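Local coordinates for putative Nudix hydrolase DR_0079 (Deinococcus radiodurans, PDB 2O5F), which hydrolyses nucleoside di- and triphosphates to monophosphates, with a marked preference for CDP and CTP and magnesium as cofactor, at residues E7-V12 with E32-V37; N38-N43 with D65-G70; D95-R100 with L121-T126. All blocks are in the same frame, centred on the assembly; numbering follows the deposited sequence.

Contact 1 of 3, residues E7-V12 with E32-V37; sequences ERLDLV and ERVRVV
V12 and L11 meet R33, V34 and R35 where the end of the N-terminal strand 8-12 crosses the lead-in to strand 35-42, a junction of two sheets bridged by one direct backbone bond and three waters. The touching parts run 115° apart. V12 N donates to R33 O at 2.9 Å, from well above the carbonyl plane, and L11 CA adds a C-H contact to the same oxygen at 3.4 Å. Water does the rest of the polar work: one molecule donates to D10 O and accepts from R35 N, a second joins D10 OD1 to R35 NH2 at the guanidinium edge, and a third donates to both V12 O and E32 O. V12 is the main apolar piece. Its CG1 lies 3.6 Å from R35 CD and sits over one face of the guanidinium, the two side chains crossing at about a right angle. The bend at chi3 (-79°) swings the arginine's end back over this methyl. D10 OD1 stays 4.3 Å from R35 NH2 and well out of the guanidinium plane, so the opposite charges are near without a direct bond; D10 is itself held by S74, Q21 and G75. Strand 18-23 pairs with 8-12 and touches L11 and R35, Y78 of helix 78-90 packs on R35, and F115 of strand 115-122 reaches V12.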
ATOM      1  N   GLU A   7      11.507  12.955   4.017  1.00 42.65           N
ATOM      2  CA  GLU A   7      10.425  13.908   4.391  1.00 41.69           C
ATOM      3  C   GLU A   7       9.961  14.771   3.213  1.00 40.26           C
ATOM      4  O   GLU A   7       8.996  15.527   3.334  1.00 39.75           O
ATOM      5  CB  GLU A   7      10.892  14.805   5.541  1.00 43.80           C
ATOM      6  CG  GLU A   7      12.237  15.478   5.313  1.00 46.54           C
ATOM      7  CD  GLU A   7      12.616  16.409   6.449  1.00 48.95           C
ATOM      8  OE1 GLU A   7      13.766  16.899   6.460  1.00 50.83           O
ATOM      9  OE2 GLU A   7      11.760  16.657   7.328  1.00 49.10           O
ATOM     10  N   ARG A   8      10.649  14.660   2.080  1.00 36.96           N
ATOM     11  CA  ARG A   8      10.283  15.422   0.890  1.00 35.31           C
ATOM     12  C   ARG A   8       9.645  14.498  -0.144  1.00 32.39           C
ATOM     13  O   ARG A   8      10.126  13.391  -0.379  1.00 30.87           O
ATOM     14  CB  ARG A   8      11.516  16.098   0.291  1.00 38.62           C
ATOM     15  CG  ARG A   8      11.194  17.130  -0.772  1.00 42.70           C
ATOM     16  CD  ARG A   8      12.355  18.098  -0.949  1.00 46.23           C
ATOM     17  NE  ARG A   8      12.672  18.771   0.308  1.00 49.92           N
ATOM     18  CZ  ARG A   8      13.614  19.698   0.444  1.00 52.36           C
ATOM     19  NH1 ARG A   8      14.338  20.069  -0.607  1.00 53.90           N
ATOM     20  NH2 ARG A   8      13.838  20.255   1.631  1.00 52.59           N
ATOM     21  N   LEU A   9       8.561  14.961  -0.761  1.00 30.21           N
ATOM     22  CA  LEU A   9       7.844  14.174  -1.756  1.00 28.09           C
ATOM     23  C   LEU A   9       7.805  14.886  -3.102  1.00 28.28           C
ATOM     24  O   LEU A   9       7.888  16.117  -3.170  1.00 28.51           O
ATOM     25  CB  LEU A   9       6.406  13.930  -1.289  1.00 28.23           C
ATOM     26  CG  LEU A   9       6.229  13.427   0.146  1.00 28.20           C
ATOM     27  CD1 LEU A   9       4.752  13.332   0.488  1.00 26.16           C
ATOM     28  CD2 LEU A   9       6.917  12.089   0.294  1.00 27.86           C
ATOM     29  N   ASP A  10       7.682  14.109  -4.172  1.00 26.34           N
ATOM     30  CA  ASP A  10       7.591  14.676  -5.515  1.00 26.17           C
ATOM     31  C   ASP A  10       6.132  15.065  -5.766  1.00 24.27           C
ATOM     32  O   ASP A  10       5.220  14.367  -5.334  1.00 24.70           O
ATOM     33  CB  ASP A  10       8.023  13.643  -6.570  1.00 26.69           C
ATOM     34  CG  ASP A  10       9.527  13.605  -6.783  1.00 28.92           C
ATOM     35  OD1 ASP A  10      10.031  12.552  -7.243  1.00 28.76           O
ATOM     36  OD2 ASP A  10      10.202  14.625  -6.513  1.00 26.71           O
ATOM     37  N   LEU A  11       5.923  16.194  -6.437  1.00 23.81           N
ATOM     38  CA  LEU A  11       4.582  16.644  -6.788  1.00 22.53           C
ATOM     39  C   LEU A  11       4.361  16.164  -8.222  1.00 21.59           C
ATOM     40  O   LEU A  11       5.260  16.271  -9.057  1.00 22.88           O
ATOM     41  CB  LEU A  11       4.477  18.174  -6.734  1.00 23.57           C
ATOM     42  CG  LEU A  11       4.414  18.853  -5.365  1.00 26.56           C
ATOM     43  CD1 LEU A  11       4.603  20.361  -5.530  1.00 25.90           C
ATOM     44  CD2 LEU A  11       3.073  18.544  -4.694  1.00 25.67           C
ATOM     45  N   VAL A  12       3.179  15.629  -8.506  1.00 20.56           N
ATOM     46  CA  VAL A  12       2.882  15.131  -9.845  1.00 23.00           C
ATOM     47  C   VAL A  12       1.573  15.694 -10.376  1.00 23.63           C
ATOM     48  O   VAL A  12       0.693  16.079  -9.599  1.00 23.80           O
ATOM     49  CB  VAL A  12       2.814  13.573  -9.859  1.00 21.08           C
ATOM     50  CG1 VAL A  12       4.146  12.990  -9.440  1.00 22.35           C
ATOM     51  CG2 VAL A  12       1.704  13.088  -8.933  1.00 22.96           C
ATOM     52  N   GLU A  32      -3.746  13.830  -3.663  1.00 22.09           N
ATOM     53  CA  GLU A  32      -3.985  13.567  -5.081  1.00 24.25           C
ATOM     54  C   GLU A  32      -2.859  14.137  -5.948  1.00 23.12           C
ATOM     55  O   GLU A  32      -2.825  13.925  -7.168  1.00 22.87           O
ATOM     56  CB  GLU A  32      -5.323  14.172  -5.520  1.00 25.44           C
ATOM     57  CG  GLU A  32      -5.397  15.684  -5.349  1.00 27.45           C
ATOM     58  CD  GLU A  32      -6.063  16.112  -4.050  1.00 32.42           C
ATOM     59  OE1 GLU A  32      -5.932  15.399  -3.027  1.00 32.82           O
ATOM     60  OE2 GLU A  32      -6.702  17.186  -4.053  1.00 34.12           O
ATOM     61  N   ARG A  33      -1.945  14.864  -5.313  1.00 23.54           N
ATOM     62  CA  ARG A  33      -0.821  15.468  -6.021  1.00 24.82           C
ATOM     63  C   ARG A  33       0.504  14.772  -5.723  1.00 24.07           C
ATOM     64  O   ARG A  33       1.569  15.272  -6.088  1.00 22.98           O
ATOM     65  CB  ARG A  33      -0.726  16.956  -5.673  1.00 27.34           C
ATOM     66  CG  ARG A  33      -1.931  17.754  -6.127  1.00 30.10           C
ATOM     67  CD  ARG A  33      -1.847  19.203  -5.684  1.00 34.90           C
ATOM     68  NE  ARG A  33      -3.010  19.960  -6.133  1.00 38.24           N
ATOM     69  CZ  ARG A  33      -3.236  21.234  -5.823  1.00 41.39           C
ATOM     70  NH1 ARG A  33      -2.375  21.898  -5.058  1.00 41.34           N
ATOM     71  NH2 ARG A  33      -4.323  21.846  -6.274  1.00 41.00           N
ATOM     72  N   VAL A  34       0.436  13.624  -5.051  1.00 21.90           N
ATOM     73  CA  VAL A  34       1.640  12.860  -4.732  1.00 21.72           C
ATOM     74  C   VAL A  34       1.481  11.375  -5.051  1.00 21.70           C
ATOM     75  O   VAL A  34       0.383  10.909  -5.382  1.00 20.78           O
ATOM     76  CB  VAL A  34       2.052  13.014  -3.248  1.00 23.31           C
ATOM     77  CG1 VAL A  34       2.311  14.488  -2.935  1.00 21.65           C
ATOM     78  CG2 VAL A  34       0.972  12.451  -2.330  1.00 21.63           C
ATOM     79  N   ARG A  35       2.588  10.640  -4.945  1.00 22.40           N
ATOM     80  CA  ARG A  35       2.614   9.212  -5.252  1.00 22.62           C
ATOM     81  C   ARG A  35       2.857   8.323  -4.028  1.00 21.74           C
ATOM     82  O   ARG A  35       3.641   8.659  -3.138  1.00 19.38           O
ATOM     83  CB  ARG A  35       3.696   8.935  -6.313  1.00 23.76           C
ATOM     84  CG  ARG A  35       3.660   9.933  -7.469  1.00 26.76           C
ATOM     85  CD  ARG A  35       4.330   9.461  -8.766  1.00 31.66           C
ATOM     86  NE  ARG A  35       5.779   9.554  -8.756  1.00 33.54           N
ATOM     87  CZ  ARG A  35       6.538   9.712  -9.843  1.00 32.98           C
ATOM     88  NH1 ARG A  35       5.999   9.799 -11.058  1.00 32.26           N
ATOM     89  NH2 ARG A  35       7.850   9.787  -9.709  1.00 31.87           N
ATOM     90  N   VAL A  36       2.157   7.197  -3.985  1.00 18.80           N
ATOM     91  CA  VAL A  36       2.315   6.225  -2.910  1.00 18.21           C
ATOM     92  C   VAL A  36       2.409   4.836  -3.536  1.00 17.97           C
ATOM     93  O   VAL A  36       2.123   4.661  -4.720  1.00 20.81           O
ATOM     94  CB  VAL A  36       1.109   6.235  -1.928  1.00 18.41           C
ATOM     95  CG1 VAL A  36       0.979   7.609  -1.274  1.00 18.34           C
ATOM     96  CG2 VAL A  36      -0.178   5.865  -2.665  1.00 20.79           C
ATOM     97  N   VAL A  37       2.829   3.860  -2.746  1.00 19.40           N
ATOM     98  CA  VAL A  37       2.903   2.485  -3.221  1.00 20.22           C
ATOM     99  C   VAL A  37       2.093   1.661  -2.229  1.00 19.07           C
ATOM    100  O   VAL A  37       2.008   1.996  -1.045  1.00 18.21           O
ATOM    101  CB  VAL A  37       4.363   1.944  -3.274  1.00 20.50           C
ATOM    102  CG1 VAL A  37       5.073   2.451  -4.524  1.00 23.73           C
ATOM    103  CG2 VAL A  37       5.130   2.375  -2.027  1.00 24.33           C
TER
HETATM  104  O   HOH W   1       5.170  11.710  -4.895  1.00 25.44           O
HETATM  105  O   HOH W   2       8.678   9.965  -6.886  1.00 26.47           O
HETATM  106  O   HOH W   3      -2.144  15.651  -9.264  1.00 21.25           O

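Contact 2 of 3, residues N38-N43 with D65-G70; sequences NAFLRN and DVSVGG
A classic beta bulge opens the antiparallel pairing of strand 35-42 with strand 68-71: S67 and V68 both face A39. A39 N donates to V68 O at 2.8 Å in the carbonyl plane, though bent to 137° at the hydrogen; V68 N returns a longer bond to A39 O. At S67, the residue before V68, the side-chain OG accepts from L41 N at 2.9 Å. With chi1 at -53° the hydroxyl lies beside its own backbone N and anti to the carbonyl carbon, which brings it up to L41; OG is also hydrogen-bonded to W49 O. Without this hydroxyl, as with an alanine here, L41 N and W49 O would probably both lose their shared partner. The Nudix box begins within this strand, at G69, and V68 packs on E85 and E89, the inferred magnesium ligands, while E89 also accepts from G69 N. On the face bearing N38 and F40, V66 crosses both side chains at about a right angle: its CG2 lies 3.4 Å from N38 OD1, its CG1 3.9 Å from F40 CZ, and L162 of helix 159-166 touches N38 and V66.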
ATOM      1  N   ASN A  38       1.481   0.596  -2.727  1.00 18.09           N
ATOM      2  CA  ASN A  38       0.683  -0.289  -1.901  1.00 18.92           C
ATOM      3  C   ASN A  38       0.950  -1.691  -2.421  1.00 19.36           C
ATOM      4  O   ASN A  38       1.172  -1.880  -3.618  1.00 22.20           O
ATOM      5  CB  ASN A  38      -0.808   0.044  -2.020  1.00 19.88           C
ATOM      6  CG  ASN A  38      -1.203   1.274  -1.210  1.00 18.33           C
ATOM      7  OD1 ASN A  38      -1.032   1.307   0.002  1.00 19.55           O
ATOM      8  ND2 ASN A  38      -1.734   2.285  -1.883  1.00 20.09           N
ATOM      9  N   ALA A  39       0.962  -2.665  -1.525  1.00 18.88           N
ATOM     10  CA  ALA A  39       1.193  -4.040  -1.946  1.00 18.41           C
ATOM     11  C   ALA A  39       0.449  -4.998  -1.047  1.00 19.05           C
ATOM     12  O   ALA A  39       0.161  -4.697   0.110  1.00 19.24           O
ATOM     13  CB  ALA A  39       2.684  -4.363  -1.934  1.00 15.73           C
ATOM     14  N   PHE A  40       0.125  -6.149  -1.620  1.00 18.31           N
ATOM     15  CA  PHE A  40      -0.568  -7.201  -0.921  1.00 18.16           C
ATOM     16  C   PHE A  40       0.312  -8.436  -0.968  1.00 19.34           C
ATOM     17  O   PHE A  40       0.892  -8.752  -2.006  1.00 20.27           O
ATOM     18  CB  PHE A  40      -1.900  -7.517  -1.602  1.00 20.99           C
ATOM     19  CG  PHE A  40      -2.954  -6.477  -1.386  1.00 21.35           C
ATOM     20  CD1 PHE A  40      -3.535  -6.312  -0.136  1.00 21.20           C
ATOM     21  CD2 PHE A  40      -3.375  -5.664  -2.434  1.00 23.03           C
ATOM     22  CE1 PHE A  40      -4.530  -5.348   0.073  1.00 22.52           C
ATOM     23  CE2 PHE A  40      -4.368  -4.694  -2.234  1.00 25.09           C
ATOM     24  CZ  PHE A  40      -4.943  -4.540  -0.975  1.00 23.93           C
ATOM     25  N   LEU A  41       0.423  -9.106   0.167  1.00 18.98           N
ATOM     26  CA  LEU A  41       1.183 -10.340   0.267  1.00 19.21           C
ATOM     27  C   LEU A  41       0.112 -11.428   0.175  1.00 19.90           C
ATOM     28  O   LEU A  41      -0.765 -11.504   1.035  1.00 17.82           O
ATOM     29  CB  LEU A  41       1.885 -10.408   1.624  1.00 18.57           C
ATOM     30  CG  LEU A  41       2.661 -11.690   1.944  1.00 21.80           C
ATOM     31  CD1 LEU A  41       3.876 -11.790   1.027  1.00 20.88           C
ATOM     32  CD2 LEU A  41       3.106 -11.671   3.401  1.00 21.98           C
ATOM     33  N   ARG A  42       0.162 -12.256  -0.866  1.00 19.84           N
ATOM     34  CA  ARG A  42      -0.835 -13.314  -1.016  1.00 20.51           C
ATOM     35  C   ARG A  42      -0.202 -14.702  -0.996  1.00 19.20           C
ATOM     36  O   ARG A  42       0.811 -14.943  -1.655  1.00 20.65           O
ATOM     37  CB  ARG A  42      -1.626 -13.139  -2.319  1.00 24.21           C
ATOM     38  CG  ARG A  42      -2.755 -14.154  -2.480  1.00 30.13           C
ATOM     39  CD  ARG A  42      -3.442 -14.038  -3.830  1.00 35.23           C
ATOM     40  NE  ARG A  42      -2.490 -14.198  -4.925  1.00 41.08           N
ATOM     41  CZ  ARG A  42      -2.824 -14.247  -6.210  1.00 42.67           C
ATOM     42  NH1 ARG A  42      -4.097 -14.149  -6.574  1.00 45.25           N
ATOM     43  NH2 ARG A  42      -1.882 -14.387  -7.136  1.00 44.40           N
ATOM     44  N   ASN A  43      -0.802 -15.615  -0.239  1.00 19.87           N
ATOM     45  CA  ASN A  43      -0.273 -16.967  -0.155  1.00 19.09           C
ATOM     46  C   ASN A  43      -0.901 -17.890  -1.200  1.00 20.71           C
ATOM     47  O   ASN A  43      -1.682 -17.455  -2.042  1.00 19.30           O
ATOM     48  CB  ASN A  43      -0.460 -17.543   1.256  1.00 16.19           C
ATOM     49  CG  ASN A  43      -1.923 -17.674   1.673  1.00 16.48           C
ATOM     50  OD1 ASN A  43      -2.829 -17.692   0.843  1.00 18.92           O
ATOM     51  ND2 ASN A  43      -2.150 -17.786   2.984  1.00 20.75           N
ATOM     52  N   ASP A  65      -5.077  -2.614   7.172  1.00 18.83           N
ATOM     53  CA  ASP A  65      -4.394  -1.881   6.112  1.00 19.56           C
ATOM     54  C   ASP A  65      -3.806  -2.832   5.077  1.00 18.90           C
ATOM     55  O   ASP A  65      -3.916  -4.048   5.215  1.00 19.41           O
ATOM     56  CB  ASP A  65      -3.280  -1.034   6.733  1.00 21.81           C
ATOM     57  CG  ASP A  65      -2.729   0.018   5.782  1.00 23.46           C
ATOM     58  OD1 ASP A  65      -3.351   0.272   4.729  1.00 25.30           O
ATOM     59  OD2 ASP A  65      -1.675   0.599   6.109  1.00 29.34           O
ATOM     60  N   VAL A  66      -3.194  -2.278   4.033  1.00 17.37           N
ATOM     61  CA  VAL A  66      -2.556  -3.109   3.016  1.00 18.22           C
ATOM     62  C   VAL A  66      -1.348  -3.752   3.695  1.00 17.56           C
ATOM     63  O   VAL A  66      -0.872  -3.271   4.733  1.00 16.71           O
ATOM     64  CB  VAL A  66      -2.038  -2.270   1.803  1.00 19.06           C
ATOM     65  CG1 VAL A  66      -3.204  -1.720   0.996  1.00 20.30           C
ATOM     66  CG2 VAL A  66      -1.158  -1.122   2.306  1.00 19.98           C
ATOM     67  N   SER A  67      -0.840  -4.830   3.105  1.00 16.82           N
ATOM     68  CA  SER A  67       0.323  -5.528   3.654  1.00 17.64           C
ATOM     69  C   SER A  67       1.531  -4.600   3.778  1.00 17.57           C
ATOM     70  O   SER A  67       2.225  -4.599   4.799  1.00 16.44           O
ATOM     71  CB  SER A  67       0.701  -6.708   2.754  1.00 19.09           C
ATOM     72  OG  SER A  67      -0.422  -7.561   2.522  1.00 21.12           O
ATOM     73  N   VAL A  68       1.778  -3.827   2.723  1.00 20.46           N
ATOM     74  CA  VAL A  68       2.907  -2.889   2.670  1.00 22.06           C
ATOM     75  C   VAL A  68       2.427  -1.614   1.986  1.00 21.62           C
ATOM     76  O   VAL A  68       1.834  -1.672   0.914  1.00 19.56           O
ATOM     77  CB  VAL A  68       4.071  -3.427   1.802  1.00 24.12           C
ATOM     78  CG1 VAL A  68       5.312  -2.582   2.032  1.00 27.09           C
ATOM     79  CG2 VAL A  68       4.330  -4.884   2.101  1.00 26.00           C
ATOM     80  N   GLY A  69       2.690  -0.459   2.586  1.00 21.19           N
ATOM     81  CA  GLY A  69       2.257   0.772   1.953  1.00 21.88           C
ATOM     82  C   GLY A  69       2.935   2.016   2.479  1.00 23.54           C
ATOM     83  O   GLY A  69       3.253   2.103   3.662  1.00 23.80           O
ATOM     84  N   GLY A  70       3.155   2.988   1.600  1.00 23.05           N
ATOM     85  CA  GLY A  70       3.785   4.221   2.031  1.00 22.93           C
ATOM     86  C   GLY A  70       4.011   5.186   0.890  1.00 22.74           C
ATOM     87  O   GLY A  70       3.929   4.813  -0.282  1.00 21.23           O
TER

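Contact 3 of 3, residues D95-R100 with L121-T126; sequences DALSWR and LRSDAT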
ATOM      1  N   ASP A  95      13.360  -8.755  -3.434  1.00 35.04           N
ATOM      2  CA  ASP A  95      14.217  -9.446  -4.391  1.00 37.09           C
ATOM      3  C   ASP A  95      14.361 -10.925  -4.032  1.00 37.29           C
ATOM      4  O   ASP A  95      14.741 -11.741  -4.870  1.00 37.07           O
ATOM      5  CB  ASP A  95      15.593  -8.772  -4.438  1.00 39.58           C
ATOM      6  CG  ASP A  95      15.505  -7.299  -4.805  1.00 41.72           C
ATOM      7  OD1 ASP A  95      14.872  -6.980  -5.835  1.00 42.93           O
ATOM      8  OD2 ASP A  95      16.071  -6.459  -4.074  1.00 45.45           O
ATOM      9  N   ALA A  96      14.041 -11.267  -2.786  1.00 36.28           N
ATOM     10  CA  ALA A  96      14.141 -12.647  -2.320  1.00 35.94           C
ATOM     11  C   ALA A  96      12.838 -13.409  -2.530  1.00 36.07           C
ATOM     12  O   ALA A  96      12.758 -14.607  -2.262  1.00 35.66           O
ATOM     13  CB  ALA A  96      14.523 -12.670  -0.843  1.00 36.64           C
ATOM     14  N   LEU A  97      11.813 -12.715  -3.007  1.00 36.05           N
ATOM     15  CA  LEU A  97      10.528 -13.359  -3.233  1.00 36.36           C
ATOM     16  C   LEU A  97       9.994 -13.022  -4.619  1.00 35.95           C
ATOM     17  O   LEU A  97      10.572 -12.213  -5.343  1.00 35.63           O
ATOM     18  CB  LEU A  97       9.520 -12.902  -2.176  1.00 37.37           C
ATOM     19  CG  LEU A  97       9.920 -13.050  -0.705  1.00 39.64           C
ATOM     20  CD1 LEU A  97       8.754 -12.608   0.166  1.00 39.48           C
ATOM     21  CD2 LEU A  97      10.295 -14.491  -0.399  1.00 40.45           C
ATOM     22  N   SER A  98       8.886 -13.652  -4.985  1.00 35.04           N
ATOM     23  CA  SER A  98       8.263 -13.393  -6.272  1.00 34.62           C
ATOM     24  C   SER A  98       7.246 -12.261  -6.107  1.00 33.02           C
ATOM     25  O   SER A  98       6.431 -12.288  -5.184  1.00 32.98           O
ATOM     26  CB  SER A  98       7.562 -14.658  -6.775  1.00 35.98           C
ATOM     27  OG  SER A  98       6.732 -14.372  -7.891  1.00 39.11           O
ATOM     28  N   TRP A  99       7.312 -11.264  -6.988  1.00 31.25           N
ATOM     29  CA  TRP A  99       6.386 -10.131  -6.954  1.00 29.25           C
ATOM     30  C   TRP A  99       6.184  -9.550  -8.345  1.00 30.24           C
ATOM     31  O   TRP A  99       6.945  -9.828  -9.271  1.00 28.38           O
ATOM     32  CB  TRP A  99       6.891  -9.011  -6.036  1.00 27.12           C
ATOM     33  CG  TRP A  99       8.173  -8.370  -6.484  1.00 28.30           C
ATOM     34  CD1 TRP A  99       9.436  -8.787  -6.190  1.00 26.98           C
ATOM     35  CD2 TRP A  99       8.321  -7.192  -7.301  1.00 27.96           C
ATOM     36  NE1 TRP A  99      10.355  -7.948  -6.761  1.00 27.20           N
ATOM     37  CE2 TRP A  99       9.701  -6.960  -7.447  1.00 26.13           C
ATOM     38  CE3 TRP A  99       7.415  -6.314  -7.916  1.00 27.93           C
ATOM     39  CZ2 TRP A  99      10.213  -5.885  -8.188  1.00 28.45           C
ATOM     40  CZ3 TRP A  99       7.922  -5.240  -8.654  1.00 29.57           C
ATOM     41  CH2 TRP A  99       9.314  -5.039  -8.781  1.00 28.39           C
ATOM     42  N   ARG A 100       5.153  -8.733  -8.493  1.00 29.51           N
ATOM     43  CA  ARG A 100       4.890  -8.121  -9.781  1.00 30.96           C
ATOM     44  C   ARG A 100       3.906  -6.980  -9.639  1.00 30.48           C
ATOM     45  O   ARG A 100       3.139  -6.921  -8.674  1.00 27.89           O
ATOM     46  CB  ARG A 100       4.312  -9.153 -10.755  1.00 34.88           C
ATOM     47  CG  ARG A 100       2.893  -9.580 -10.426  1.00 38.86           C
ATOM     48  CD  ARG A 100       2.270 -10.345 -11.582  1.00 42.99           C
ATOM     49  NE  ARG A 100       0.845 -10.588 -11.378  1.00 46.46           N
ATOM     50  CZ  ARG A 100       0.346 -11.383 -10.437  1.00 47.88           C
ATOM     51  NH1 ARG A 100       1.158 -12.022  -9.606  1.00 49.35           N
ATOM     52  NH2 ARG A 100      -0.967 -11.537 -10.327  1.00 48.08           N
ATOM     53  N   LEU A 121       2.931  -9.485  -3.707  1.00 22.84           N
ATOM     54  CA  LEU A 121       4.086 -10.245  -3.244  1.00 25.42           C
ATOM     55  C   LEU A 121       3.568 -11.656  -2.970  1.00 25.22           C
ATOM     56  O   LEU A 121       2.491 -11.819  -2.396  1.00 26.73           O
ATOM     57  CB  LEU A 121       4.632  -9.625  -1.950  1.00 28.55           C
ATOM     58  CG  LEU A 121       6.106  -9.799  -1.570  1.00 32.94           C
ATOM     59  CD1 LEU A 121       6.968  -9.018  -2.555  1.00 32.97           C
ATOM     60  CD2 LEU A 121       6.346  -9.275  -0.147  1.00 34.65           C
ATOM     61  N   ARG A 122       4.316 -12.675  -3.389  1.00 26.20           N
ATOM     62  CA  ARG A 122       3.896 -14.058  -3.169  1.00 25.46           C
ATOM     63  C   ARG A 122       4.729 -14.755  -2.093  1.00 24.50           C
ATOM     64  O   ARG A 122       5.954 -14.833  -2.200  1.00 24.22           O
ATOM     65  CB  ARG A 122       3.993 -14.865  -4.474  1.00 29.82           C
ATOM     66  CG  ARG A 122       3.207 -14.308  -5.655  1.00 32.22           C
ATOM     67  CD  ARG A 122       1.764 -14.015  -5.272  1.00 35.92           C
ATOM     68  NE  ARG A 122       1.135 -15.156  -4.616  1.00 40.09           N
ATOM     69  CZ  ARG A 122       0.747 -16.261  -5.242  1.00 42.31           C
ATOM     70  NH1 ARG A 122       0.917 -16.376  -6.554  1.00 42.86           N
ATOM     71  NH2 ARG A 122       0.200 -17.252  -4.556  1.00 43.31           N
ATOM     72  N   SER A 123       4.054 -15.269  -1.067  1.00 22.36           N
ATOM     73  CA  SER A 123       4.715 -15.979   0.015  1.00 22.44           C
ATOM     74  C   SER A 123       3.717 -16.671   0.924  1.00 23.03           C
ATOM     75  O   SER A 123       2.634 -16.143   1.187  1.00 22.72           O
ATOM     76  CB  SER A 123       5.554 -15.030   0.870  1.00 24.32           C
ATOM     77  OG  SER A 123       6.196 -15.744   1.922  1.00 25.22           O
ATOM     78  N   ASP A 124       4.079 -17.856   1.401  1.00 21.97           N
ATOM     79  CA  ASP A 124       3.215 -18.584   2.318  1.00 23.47           C
ATOM     80  C   ASP A 124       3.691 -18.372   3.749  1.00 22.59           C
ATOM     81  O   ASP A 124       3.043 -18.803   4.690  1.00 25.08           O
ATOM     82  CB  ASP A 124       3.208 -20.079   1.986  1.00 27.14           C
ATOM     83  CG  ASP A 124       2.265 -20.416   0.846  1.00 29.54           C
ATOM     84  OD1 ASP A 124       1.059 -20.151   0.982  1.00 35.27           O
ATOM     85  OD2 ASP A 124       2.724 -20.940  -0.184  1.00 35.94           O
ATOM     86  N   ALA A 125       4.827 -17.699   3.907  1.00 22.74           N
ATOM     87  CA  ALA A 125       5.375 -17.442   5.229  1.00 23.23           C
ATOM     88  C   ALA A 125       4.786 -16.179   5.841  1.00 23.75           C
ATOM     89  O   ALA A 125       4.554 -15.184   5.146  1.00 23.22           O
ATOM     90  CB  ALA A 125       6.892 -17.311   5.155  1.00 24.42           C
ATOM     91  N   THR A 126       4.534 -16.227   7.146  1.00 24.81           N
ATOM     92  CA  THR A 126       4.014 -15.063   7.850  1.00 24.68           C
ATOM     93  C   THR A 126       5.222 -14.166   8.080  1.00 23.66           C
ATOM     94  O   THR A 126       6.247 -14.611   8.590  1.00 23.01           O
ATOM     95  CB  THR A 126       3.404 -15.440   9.202  1.00 26.25           C
ATOM     96  OG1 THR A 126       2.271 -16.293   8.997  1.00 27.62           O
ATOM     97  CG2 THR A 126       2.963 -14.183   9.949  1.00 26.50           C
TER
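The open end of the beta hairpin formed by strands 98-105 and 115-122 is held here by W99 and L97 packing on L121, next to one backbone bond. L121 CD1 comes to 3.5 Å from W99 CB, obliquely to the indole, while its other methyl, CD2, meets L97 CD1 at 4.1 Å. With CG anti to the backbone N (chi1 -154°), the leucine sets CD1 against W99 and CD2 against L97, whose side chain crosses its own at about a right angle. L97 CD1 also touches S123 CB, extending the apolar strip past the last strand residue. W99 and L121 are an antiparallel non-hydrogen-bonded pair with CA atoms 4.4 Å apart; beside them R122 N donates to S98 O at 2.8 Å, nearly along the C=O axis. These two strands form one side of the mixed central sheet, in which 98-105 is an outermost strand within the chain. On the face carrying W99 and L121, F82 of helix 78-90 packs on L121 and meets the W99 ring edge-to-face. On the other face R122 lays CB 3.6 Å from S98 O, then bends at chi2 and chi3 to carry its guanidinium to R42 O, where NE donates. S123 OG accepts from A125 N at 3.1 Å, an ST turn just past the end of strand 115-122.

Contacts 1 and 2 follow one another along strand 35-42, their centres about 19 Å apart, and join where V37 N lies 2.9 Å from G70 O, a probable hydrogen bond. Contact 3 lies about 11 Å from contact 2, centre to centre, on the next strand: F40 O to L121 N and R42 N to L121 O, both 2.8 Å, are probable hydrogen bonds. Contacts 1 and 3 lie on opposite sides of the chain's centre. Contact 2 is nearest the inferred magnesium site, the V68 side chain about 3 Å from that of E89; side chain to side chain, L9 of contact 1 is about 9 Å from E85, and L121 of contact 3 about 10 Å from both glutamates.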